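Local structure of INSIG protein homolog (Mycobacterium vanbaalenii PYR-1, 4XU6) at residues V9-L14 and A176-L181; A84-T89 and Y168-V173; F148-D153 and A161-P166. The protein binds diacylglycerol in a membrane-embedded pocket and assembles as a homotrimer, being a bacterial homolog of the INSIG sterol sensors. All blocks are in the same frame, centred on the assembly; numbering follows the deposited sequence.

Interaction 1: residues V9-L14 and A176-L181; sequences VVLFLL and ALLGEL. With BOG (octyl beta-D-glucopyranoside), chain B.
No ring enters the contact between L11, L14 and L178, which is wholly aliphatic; the one aromatic ring in the two segments, F12, has L13 CD2 in plane at its edge and packs on I51 of helix 48-64 instead. L11 and L178 carry the contact, the two side chains overlapping antiparallel, each passing alongside the other. This brings L11 CD2 against L178 CB at 3.7 Å. The same methyl also nears one tip of the L178 fork, L178 CD1 lying 4.1 Å from L11 CD2. One turn further along its helix, L14 adds a second contact at an oblique angle, L14 CD2 meeting L178 CD1 at 3.8 Å. With CG of L14 trans to the backbone nitrogen (chi1 -157°), the side chain swings out from its helix, which lets CD2 reach that methyl.

The tail of octyl glucoside runs beside the leucines. Its C7' lies 3.8 Å from L11 CD2, and its terminal C8' reaches L178 O at 3.4 Å and L181 CD2 at 3.6 Å. V10 CG2 meets the tail nearer the sugar, at 3.9 Å from C3', while E7 and R185 hydrogen-bond to the detergent.

The contact joins the first transmembrane helix, 5-29, to the last, 164-184. The two backbones are 7.6 Å apart at L11 CA and L178 CA. Helix 48-64 lies against L11 through A61, and helix 76-96 touches both L178 and L181 through A79, while E180 turns to a salt bridge with R71.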
loop_
_atom_site.group_PDB
_atom_site.type_symbol
_atom_site.label_atom_id
_atom_site.label_comp_id
_atom_site.label_asym_id
_atom_site.label_seq_id
_atom_site.Cartn_x
_atom_site.Cartn_y
_atom_site.Cartn_z
ATOM N N VAL A 9 -13.049 -21.528 -16.563
ATOM C CA VAL A 9 -12.478 -20.813 -17.705
ATOM C C VAL A 9 -12.271 -19.326 -17.399
ATOM O O VAL A 9 -11.228 -18.756 -17.744
ATOM C CB VAL A 9 -13.316 -21.009 -18.984
ATOM C CG1 VAL A 9 -12.871 -20.044 -20.071
ATOM C CG2 VAL A 9 -13.180 -22.448 -19.472
ATOM N N VAL A 10 -13.246 -18.708 -16.737
ATOM C CA VAL A 10 -13.118 -17.306 -16.339
ATOM C C VAL A 10 -11.942 -17.103 -15.381
ATOM O O VAL A 10 -11.177 -16.151 -15.532
ATOM C CB VAL A 10 -14.412 -16.751 -15.714
ATOM C CG1 VAL A 10 -14.145 -15.407 -15.049
ATOM C CG2 VAL A 10 -15.513 -16.626 -16.777
ATOM N N LEU A 11 -11.789 -18.003 -14.413
ATOM C CA LEU A 11 -10.659 -17.934 -13.484
ATOM C C LEU A 11 -9.323 -18.145 -14.192
ATOM O O LEU A 11 -8.330 -17.475 -13.872
ATOM C CB LEU A 11 -10.827 -18.949 -12.351
ATOM C CG LEU A 11 -12.042 -18.701 -11.460
ATOM C CD1 LEU A 11 -12.108 -19.736 -10.354
ATOM C CD2 LEU A 11 -12.000 -17.286 -10.875
ATOM N N PHE A 12 -9.301 -19.080 -15.147
ATOM C CA PHE A 12 -8.112 -19.340 -15.960
ATOM C C PHE A 12 -7.691 -18.077 -16.703
ATOM O O PHE A 12 -6.513 -17.732 -16.717
ATOM C CB PHE A 12 -8.376 -20.475 -16.968
ATOM C CG PHE A 12 -7.246 -20.704 -17.948
ATOM C CD1 PHE A 12 -6.213 -21.586 -17.646
ATOM C CD2 PHE A 12 -7.219 -20.034 -19.171
ATOM C CE1 PHE A 12 -5.162 -21.804 -18.540
ATOM C CE2 PHE A 12 -6.175 -20.237 -20.075
ATOM C CZ PHE A 12 -5.141 -21.125 -19.760
ATOM N N LEU A 13 -8.655 -17.410 -17.338
ATOM C CA LEU A 13 -8.368 -16.201 -18.111
ATOM C C LEU A 13 -7.931 -15.047 -17.216
ATOM O O LEU A 13 -7.028 -14.293 -17.565
ATOM C CB LEU A 13 -9.590 -15.780 -18.933
ATOM C CG LEU A 13 -10.022 -16.771 -20.020
ATOM C CD1 LEU A 13 -11.314 -16.316 -20.686
ATOM C CD2 LEU A 13 -8.912 -16.971 -21.053
ATOM N N LEU A 14 -8.591 -14.906 -16.070
ATOM C CA LEU A 14 -8.217 -13.896 -15.083
ATOM C C LEU A 14 -6.757 -14.063 -14.674
ATOM O O LEU A 14 -5.977 -13.100 -14.685
ATOM C CB LEU A 14 -9.118 -14.027 -13.850
ATOM C CG LEU A 14 -9.283 -12.813 -12.951
ATOM C CD1 LEU A 14 -9.875 -11.675 -13.764
ATOM C CD2 LEU A 14 -10.192 -13.140 -11.763
ATOM N N ALA A 176 -8.255 -18.834 -3.839
ATOM C CA ALA A 176 -9.194 -19.546 -2.975
ATOM C C ALA A 176 -10.462 -18.724 -2.820
ATOM O O ALA A 176 -11.570 -19.250 -2.888
ATOM C CB ALA A 176 -8.559 -19.806 -1.604
ATOM N N LEU A 177 -10.294 -17.421 -2.600
ATOM C CA LEU A 177 -11.431 -16.520 -2.461
ATOM C C LEU A 177 -12.249 -16.474 -3.752
ATOM O O LEU A 177 -13.487 -16.394 -3.710
ATOM C CB LEU A 177 -10.948 -15.115 -2.086
ATOM C CG LEU A 177 -11.969 -13.983 -1.995
ATOM C CD1 LEU A 177 -12.675 -14.066 -0.683
ATOM C CD2 LEU A 177 -11.259 -12.645 -2.117
ATOM N N LEU A 178 -11.566 -16.526 -4.894
ATOM C CA LEU A 178 -12.267 -16.537 -6.178
ATOM C C LEU A 178 -13.123 -17.800 -6.337
ATOM O O LEU A 178 -14.207 -17.743 -6.904
ATOM C CB LEU A 178 -11.283 -16.427 -7.342
ATOM C CG LEU A 178 -10.615 -15.061 -7.489
ATOM C CD1 LEU A 178 -9.500 -15.100 -8.530
ATOM C CD2 LEU A 178 -11.672 -14.039 -7.865
ATOM N N GLY A 179 -12.625 -18.932 -5.856
ATOM C CA GLY A 179 -13.412 -20.163 -5.862
ATOM C C GLY A 179 -14.663 -20.049 -5.006
ATOM O O GLY A 179 -15.746 -20.473 -5.418
ATOM N N GLU A 180 -14.522 -19.471 -3.815
ATOM C CA GLU A 180 -15.673 -19.244 -2.948
ATOM C C GLU A 180 -16.680 -18.327 -3.628
ATOM O O GLU A 180 -17.893 -18.560 -3.563
ATOM C CB GLU A 180 -15.242 -18.640 -1.607
ATOM C CG GLU A 180 -14.364 -19.547 -0.767
ATOM C CD GLU A 180 -13.793 -18.847 0.446
ATOM O OE1 GLU A 180 -12.870 -18.023 0.284
ATOM O OE2 GLU A 180 -14.251 -19.140 1.570
ATOM N N LEU A 181 -16.183 -17.281 -4.281
ATOM C CA LEU A 181 -17.068 -16.351 -4.977
ATOM C C LEU A 181 -17.816 -17.014 -6.132
ATOM O O LEU A 181 -18.993 -16.736 -6.347
ATOM C CB LEU A 181 -16.296 -15.143 -5.515
ATOM C CG LEU A 181 -17.161 -14.141 -6.292
ATOM C CD1 LEU A 181 -18.288 -13.614 -5.424
ATOM C CD2 LEU A 181 -16.323 -12.997 -6.825
HETATM C C1 BOG B . -21.946 -18.778 -14.307
HETATM O O1 BOG B . -20.577 -18.688 -13.921
HETATM C C2 BOG B . -22.745 -19.538 -13.237
HETATM O O2 BOG B . -22.195 -20.853 -13.076
HETATM C C3 BOG B . -24.207 -19.632 -13.630
HETATM O O3 BOG B . -24.958 -20.204 -12.551
HETATM C C4 BOG B . -24.744 -18.238 -13.923
HETATM O O4 BOG B . -26.080 -18.352 -14.427
HETATM C C5 BOG B . -23.853 -17.494 -14.924
HETATM O O5 BOG B . -22.494 -17.471 -14.474
HETATM C C6 BOG B . -24.334 -16.061 -15.154
HETATM O O6 BOG B . -24.270 -15.307 -13.938
HETATM C "C1'" BOG B . -19.786 -17.814 -14.743
HETATM C "C2'" BOG B . -18.504 -17.501 -13.971
HETATM C "C3'" BOG B . -18.114 -16.036 -13.996
HETATM C "C4'" BOG B . -17.957 -15.498 -12.580
HETATM C "C5'" BOG B . -16.599 -15.794 -11.960
HETATM C "C6'" BOG B . -16.006 -14.494 -11.412
HETATM C "C7'" BOG B . -14.807 -14.739 -10.500
HETATM C "C8'" BOG B . -15.229 -15.488 -9.251
#

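Interaction 2: residues A84-T89 and Y168-V173; sequences AAVVGT and YFAFGV. With TDA (N-tridecanoic acid), chain E; TDA (N-tridecanoic acid), chain F.
Next to V86, whose methyl CG2 rests on A170, the carbonyl oxygen of A85 is gripped twice by T89. The backbone T89 N bonds to A85 O at 2.9 Å, and the hydroxyl T89 OG1 donates to A85 O at 2.7 Å. The two donors come from opposite faces of the carbonyl plane, the hydroxyl tilted 29° from it. This turns the threonine's polar end back, giving the hydroxyl a partner on its own helix, within a transmembrane segment.

No hydrogen bond crosses the contact. V86 CG2 packs against the backbone carbonyl of A170, 3.7 Å from A170 O, and the side chains meet more loosely, V86 CG1 reaching F171 CB at 4.3 Å. A170 points its small methyl toward the facing helix, and V86 CA and F171 CA are only 6.1 Å apart, so the helices approach closely here. F171 behaves differently: with CG trans to the backbone nitrogen (chi1 166°), its ring leads away from helix 76-96 and offers one face to the fatty acid. C28 of the chain E tridecanoic acid lies 3.4 Å above that face, offset toward the rim. V86 CG1 meets the tail further on, 3.8 Å from C31. Y168 takes up the head half of the same lipid: C25 lies over one face of its ring, and Y168 OH is 3.5 Å from C25 of the second tridecanoic acid, chain F. That hydroxyl is hydrogen-bonded to E139.

F171 also packs on helix 48-64, and A84 touches I114 of a neighbouring subunit. Aromatic faces and aliphatic branches from several transmembrane helices lining an acyl chain make up a hydrophobic lipid pocket near the centre of this INSIG-family helical bundle.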
loop_
_atom_site.group_PDB
_atom_site.type_symbol
_atom_site.label_atom_id
_atom_site.label_comp_id
_atom_site.label_asym_id
_atom_site.label_seq_id
_atom_site.Cartn_x
_atom_site.Cartn_y
_atom_site.Cartn_z
ATOM N N ALA A 84 -6.512 -6.999 -7.273
ATOM C CA ALA A 84 -5.738 -5.759 -7.330
ATOM C C ALA A 84 -4.530 -5.815 -6.385
ATOM O O ALA A 84 -3.447 -5.345 -6.722
ATOM C CB ALA A 84 -6.632 -4.565 -7.008
ATOM N N ALA A 85 -4.711 -6.398 -5.203
ATOM C CA ALA A 85 -3.616 -6.485 -4.231
ATOM C C ALA A 85 -2.492 -7.372 -4.761
ATOM O O ALA A 85 -1.315 -7.044 -4.622
ATOM C CB ALA A 85 -4.123 -7.012 -2.884
ATOM N N VAL A 86 -2.860 -8.499 -5.364
ATOM C CA VAL A 86 -1.861 -9.429 -5.905
ATOM C C VAL A 86 -1.145 -8.824 -7.118
ATOM O O VAL A 86 0.079 -8.877 -7.223
ATOM C CB VAL A 86 -2.496 -10.797 -6.272
ATOM C CG1 VAL A 86 -1.466 -11.687 -6.987
ATOM C CG2 VAL A 86 -2.988 -11.491 -5.007
ATOM N N VAL A 87 -1.905 -8.221 -8.019
ATOM C CA VAL A 87 -1.282 -7.567 -9.165
ATOM C C VAL A 87 -0.405 -6.382 -8.742
ATOM O O VAL A 87 0.693 -6.218 -9.251
ATOM C CB VAL A 87 -2.311 -7.122 -10.212
ATOM C CG1 VAL A 87 -1.627 -6.318 -11.314
ATOM C CG2 VAL A 87 -3.000 -8.344 -10.815
ATOM N N GLY A 88 -0.882 -5.566 -7.805
ATOM C CA GLY A 88 -0.080 -4.449 -7.331
ATOM C C GLY A 88 1.199 -4.924 -6.673
ATOM O O GLY A 88 2.256 -4.324 -6.847
ATOM N N THR A 89 1.113 -6.017 -5.921
ATOM C CA THR A 89 2.294 -6.560 -5.249
ATOM C C THR A 89 3.275 -7.115 -6.276
ATOM O O THR A 89 4.482 -6.917 -6.179
ATOM C CB THR A 89 1.893 -7.663 -4.248
ATOM O OG1 THR A 89 0.991 -7.117 -3.276
ATOM C CG2 THR A 89 3.113 -8.213 -3.530
ATOM N N TYR A 168 3.453 -15.765 -4.071
ATOM C CA TYR A 168 2.608 -16.923 -4.369
ATOM C C TYR A 168 1.593 -17.162 -3.254
ATOM O O TYR A 168 0.448 -17.527 -3.518
ATOM C CB TYR A 168 3.458 -18.182 -4.595
ATOM C CG TYR A 168 4.003 -18.328 -6.011
ATOM C CD1 TYR A 168 3.152 -18.642 -7.070
ATOM C CD2 TYR A 168 5.361 -18.163 -6.285
ATOM C CE1 TYR A 168 3.635 -18.783 -8.371
ATOM C CE2 TYR A 168 5.864 -18.306 -7.601
ATOM C CZ TYR A 168 4.977 -18.617 -8.633
ATOM O OH TYR A 168 5.428 -18.764 -9.936
ATOM N N PHE A 169 2.004 -16.949 -2.006
ATOM C CA PHE A 169 1.069 -17.127 -0.892
ATOM C C PHE A 169 -0.171 -16.240 -1.064
ATOM O O PHE A 169 -1.298 -16.708 -0.957
ATOM C CB PHE A 169 1.745 -16.837 0.454
ATOM C CG PHE A 169 0.787 -16.884 1.624
ATOM C CD1 PHE A 169 0.470 -18.097 2.232
ATOM C CD2 PHE A 169 0.173 -15.721 2.083
ATOM C CE1 PHE A 169 -0.433 -18.143 3.303
ATOM C CE2 PHE A 169 -0.720 -15.753 3.150
ATOM C CZ PHE A 169 -1.030 -16.969 3.758
ATOM N N ALA A 170 0.048 -14.956 -1.340
ATOM C CA ALA A 170 -1.053 -14.020 -1.560
ATOM C C ALA A 170 -1.903 -14.445 -2.752
ATOM O O ALA A 170 -3.119 -14.362 -2.706
ATOM C CB ALA A 170 -0.520 -12.585 -1.757
ATOM N N PHE A 171 -1.253 -14.890 -3.823
ATOM C CA PHE A 171 -1.951 -15.452 -4.979
ATOM C C PHE A 171 -2.896 -16.603 -4.564
ATOM O O PHE A 171 -4.081 -16.601 -4.914
ATOM C CB PHE A 171 -0.905 -15.892 -6.028
ATOM C CG PHE A 171 -1.451 -16.781 -7.130
ATOM C CD1 PHE A 171 -2.601 -16.438 -7.836
ATOM C CD2 PHE A 171 -0.781 -17.949 -7.469
ATOM C CE1 PHE A 171 -3.090 -17.267 -8.858
ATOM C CE2 PHE A 171 -1.249 -18.783 -8.488
ATOM C CZ PHE A 171 -2.391 -18.440 -9.190
ATOM N N GLY A 172 -2.383 -17.569 -3.808
ATOM C CA GLY A 172 -3.216 -18.674 -3.347
ATOM C C GLY A 172 -4.409 -18.245 -2.494
ATOM O O GLY A 172 -5.525 -18.754 -2.656
ATOM N N VAL A 173 -4.183 -17.315 -1.570
ATOM C CA VAL A 173 -5.278 -16.782 -0.762
ATOM C C VAL A 173 -6.392 -16.187 -1.634
ATOM O O VAL A 173 -7.588 -16.423 -1.406
ATOM C CB VAL A 173 -4.767 -15.701 0.215
ATOM C CG1 VAL A 173 -5.939 -14.985 0.892
ATOM C CG2 VAL A 173 -3.837 -16.317 1.249
HETATM O O21 TDA E . 7.805 -14.234 -10.871
HETATM O O22 TDA E . 8.082 -15.749 -12.615
HETATM C C21 TDA E . 7.321 -15.283 -11.766
HETATM C C22 TDA E . 5.894 -15.744 -11.706
HETATM C C23 TDA E . 5.214 -15.300 -10.408
HETATM C C24 TDA E . 3.720 -15.626 -10.425
HETATM C C25 TDA E . 3.061 -15.287 -9.086
HETATM C C26 TDA E . 1.564 -15.581 -9.088
HETATM C C27 TDA E . 0.879 -14.587 -10.014
HETATM C C28 TDA E . -0.620 -14.780 -10.054
HETATM C C29 TDA E . -1.215 -13.865 -11.112
HETATM C C30 TDA E . -2.723 -14.037 -11.094
HETATM C C31 TDA E . -3.289 -13.498 -9.789
HETATM C C32 TDA E . -4.812 -13.484 -9.823
HETATM C C33 TDA E . -5.390 -13.514 -8.415
HETATM C C21 TDA F . 7.459 -19.768 -14.365
HETATM C C22 TDA F . 6.601 -20.883 -13.809
HETATM C C23 TDA F . 5.381 -20.344 -13.077
HETATM C C24 TDA F . 4.617 -21.493 -12.423
HETATM C C25 TDA F . 3.415 -21.000 -11.629
HETATM C C26 TDA F . 2.908 -22.068 -10.662
HETATM C C27 TDA F . 2.666 -23.386 -11.387
HETATM C C28 TDA F . 2.346 -24.502 -10.403
HETATM C C29 TDA F . 1.026 -25.158 -10.779
HETATM C C30 TDA F . 1.103 -25.760 -12.176
HETATM C C31 TDA F . -0.301 -25.982 -12.726
HETATM C C32 TDA F . -1.185 -26.679 -11.696
HETATM C C33 TDA F . -2.430 -27.267 -12.349
#

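Interaction 3: residues F148-D153 and A161-P166; sequences FAYHPD and APFLAP. With TDA (N-tridecanoic acid), chain E.
A161, F163 and L164 pack on Y150 through apolar contacts. A161 CB lies 3.9 Å from Y150 CE2, and F163 CZ approaches the same carbon more loosely, at 4.5 Å. L164 meets Y150 head-on, its fork against the phenol oxygen, with L164 CD1 3.3 Å from Y150 OH, a tight approach. One face of the ring is met by backbone: A161 N sits 3.9 Å above the plane, over the centre. Y150 CG is trans to its carbonyl carbon (chi1 -84°), which sets that face against A161 N and carries OH to L164 and the fatty acid.

The polar contacts gather at Y150 OH. It is hydrogen-bonded to tridecanoic acid O21 at 3.0 Å, which lies at the ring edge, near its plane, and also to E139. A hydroxyl has one proton to give, so one of the two acids is probably protonated. Y150 is a known diacylglycerol-binding residue, and L164 CD2 flanks the same head group. Elsewhere, D153 N bonds to H151 ND1 at 3.1 Å, the donor 25° out of the ring plane.

Strand 148-150 pairs antiparallel with strand 32-34. The type I turn A161-L164 leads into helix 164-184, F148 and L164 lean on E139 of helix 122-144, and P162 and F163 pack on helix 101-119.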
loop_
_atom_site.group_PDB
_atom_site.type_symbol
_atom_site.label_atom_id
_atom_site.label_comp_id
_atom_site.label_asym_id
_atom_site.label_seq_id
_atom_site.Cartn_x
_atom_site.Cartn_y
_atom_site.Cartn_z
ATOM N N PHE A 148 14.819 -19.696 -17.975
ATOM C CA PHE A 148 14.937 -18.266 -17.723
ATOM C C PHE A 148 15.842 -18.063 -16.521
ATOM O O PHE A 148 16.264 -19.034 -15.896
ATOM C CB PHE A 148 13.556 -17.605 -17.528
ATOM C CG PHE A 148 12.859 -17.959 -16.221
ATOM C CD1 PHE A 148 12.231 -19.185 -16.062
ATOM C CD2 PHE A 148 12.789 -17.032 -15.182
ATOM C CE1 PHE A 148 11.567 -19.507 -14.873
ATOM C CE2 PHE A 148 12.130 -17.341 -13.987
ATOM C CZ PHE A 148 11.523 -18.581 -13.833
ATOM N N ALA A 149 16.167 -16.817 -16.203
ATOM C CA ALA A 149 16.967 -16.549 -15.017
ATOM C C ALA A 149 16.484 -15.284 -14.326
ATOM O O ALA A 149 15.881 -14.419 -14.964
ATOM C CB ALA A 149 18.444 -16.424 -15.381
ATOM N N TYR A 150 16.764 -15.172 -13.032
ATOM C CA TYR A 150 16.516 -13.930 -12.308
ATOM C C TYR A 150 17.737 -13.025 -12.378
ATOM O O TYR A 150 18.856 -13.488 -12.611
ATOM C CB TYR A 150 16.124 -14.210 -10.845
ATOM C CG TYR A 150 14.653 -14.517 -10.687
ATOM C CD1 TYR A 150 14.157 -15.791 -10.948
ATOM C CD2 TYR A 150 13.753 -13.527 -10.291
ATOM C CE1 TYR A 150 12.803 -16.068 -10.828
ATOM C CE2 TYR A 150 12.404 -13.795 -10.164
ATOM C CZ TYR A 150 11.931 -15.066 -10.431
ATOM O OH TYR A 150 10.585 -15.342 -10.317
ATOM N N HIS A 151 17.509 -11.727 -12.213
ATOM C CA HIS A 151 18.591 -10.767 -12.058
ATOM C C HIS A 151 19.470 -11.239 -10.899
ATOM O O HIS A 151 18.960 -11.793 -9.929
ATOM C CB HIS A 151 18.010 -9.388 -11.751
ATOM C CG HIS A 151 19.010 -8.278 -11.822
ATOM N ND1 HIS A 151 19.794 -7.914 -10.749
ATOM C CD2 HIS A 151 19.352 -7.451 -12.838
ATOM C CE1 HIS A 151 20.578 -6.909 -11.101
ATOM N NE2 HIS A 151 20.332 -6.612 -12.363
ATOM N N PRO A 152 20.800 -11.053 -11.013
ATOM C CA PRO A 152 21.722 -11.580 -9.997
ATOM C C PRO A 152 21.487 -10.997 -8.603
ATOM O O PRO A 152 21.880 -11.613 -7.616
ATOM C CB PRO A 152 23.102 -11.163 -10.523
ATOM C CG PRO A 152 22.918 -11.039 -11.995
ATOM C CD PRO A 152 21.516 -10.517 -12.186
ATOM N N ASP A 153 20.853 -9.836 -8.516
ATOM C CA ASP A 153 20.538 -9.273 -7.205
ATOM C C ASP A 153 19.150 -9.687 -6.694
ATOM O O ASP A 153 18.690 -9.198 -5.659
ATOM C CB ASP A 153 20.729 -7.753 -7.198
ATOM C CG ASP A 153 22.198 -7.354 -7.266
ATOM O OD1 ASP A 153 23.047 -8.154 -6.812
ATOM O OD2 ASP A 153 22.502 -6.251 -7.775
ATOM N N ALA A 161 13.831 -15.507 -6.748
ATOM C CA ALA A 161 13.671 -14.445 -5.751
ATOM C C ALA A 161 12.959 -14.933 -4.494
ATOM O O ALA A 161 11.930 -15.603 -4.575
ATOM C CB ALA A 161 12.936 -13.255 -6.351
ATOM N N PRO A 162 13.516 -14.608 -3.318
ATOM C CA PRO A 162 12.845 -14.936 -2.053
ATOM C C PRO A 162 11.426 -14.357 -1.972
ATOM O O PRO A 162 10.571 -14.973 -1.338
ATOM C CB PRO A 162 13.761 -14.303 -1.000
ATOM C CG PRO A 162 15.147 -14.377 -1.642
ATOM C CD PRO A 162 14.888 -14.099 -3.117
ATOM N N PHE A 163 11.174 -13.219 -2.626
ATOM C CA PHE A 163 9.836 -12.623 -2.601
ATOM C C PHE A 163 8.752 -13.503 -3.233
ATOM O O PHE A 163 7.571 -13.257 -3.030
ATOM C CB PHE A 163 9.797 -11.184 -3.172
ATOM C CG PHE A 163 10.091 -11.075 -4.662
ATOM C CD1 PHE A 163 9.218 -11.607 -5.616
ATOM C CD2 PHE A 163 11.204 -10.371 -5.099
ATOM C CE1 PHE A 163 9.486 -11.479 -6.985
ATOM C CE2 PHE A 163 11.484 -10.229 -6.463
ATOM C CZ PHE A 163 10.620 -10.784 -7.405
ATOM N N LEU A 164 9.152 -14.515 -4.004
ATOM C CA LEU A 164 8.173 -15.433 -4.588
ATOM C C LEU A 164 7.347 -16.128 -3.522
ATOM O O LEU A 164 6.172 -16.397 -3.729
ATOM C CB LEU A 164 8.851 -16.490 -5.464
ATOM C CG LEU A 164 9.485 -15.958 -6.749
ATOM C CD1 LEU A 164 10.163 -17.104 -7.505
ATOM C CD2 LEU A 164 8.440 -15.281 -7.628
ATOM N N ALA A 165 7.953 -16.435 -2.382
ATOM C CA ALA A 165 7.201 -17.146 -1.357
ATOM C C ALA A 165 5.968 -16.349 -0.876
ATOM O O ALA A 165 4.849 -16.859 -0.948
ATOM C CB ALA A 165 8.112 -17.601 -0.190
ATOM N N PRO A 166 6.158 -15.090 -0.413
ATOM C CA PRO A 166 4.919 -14.386 -0.046
ATOM C C PRO A 166 4.075 -13.959 -1.254
ATOM O O PRO A 166 2.865 -13.801 -1.107
ATOM C CB PRO A 166 5.422 -13.154 0.725
ATOM C CG PRO A 166 6.847 -12.962 0.295
ATOM C CD PRO A 166 7.360 -14.362 0.039
HETATM O O21 TDA E . 7.805 -14.234 -10.871
HETATM O O22 TDA E . 8.082 -15.749 -12.615
HETATM C C21 TDA E . 7.321 -15.283 -11.766
HETATM C C22 TDA E . 5.894 -15.744 -11.706
HETATM C C23 TDA E . 5.214 -15.300 -10.408
HETATM C C24 TDA E . 3.720 -15.626 -10.425
HETATM C C25 TDA E . 3.061 -15.287 -9.086
HETATM C C26 TDA E . 1.564 -15.581 -9.088
HETATM C C27 TDA E . 0.879 -14.587 -10.014
HETATM C C28 TDA E . -0.620 -14.780 -10.054
HETATM C C29 TDA E . -1.215 -13.865 -11.112
HETATM C C30 TDA E . -2.723 -14.037 -11.094
HETATM C C31 TDA E . -3.289 -13.498 -9.789
HETATM C C32 TDA E . -4.812 -13.484 -9.823
HETATM C C33 TDA E . -5.390 -13.514 -8.415
#

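Overall arrangement
Following the chain from the N terminus, helix 5-29 opens interaction 1 and meets residues 176-181 after 161 intervening residues. Helix 76-96 then opens interaction 2, closed by residues 168-173. Strand 148-150 opens interaction 3, which closes after only seven intervening residues at 161-166. The loops are concentric, 3 within 2 and 2 within 1, and none cross. All three use helix 164-184 or the turn that leads into it, so this last helix ties together the first helix, helix 76-96 and the strand end of the fold. Interactions 2 and 3 share the chain E fatty acid, with its tail at one and its head group at the other. Interactions 1 and 3 lie on opposite sides of the chain's centre.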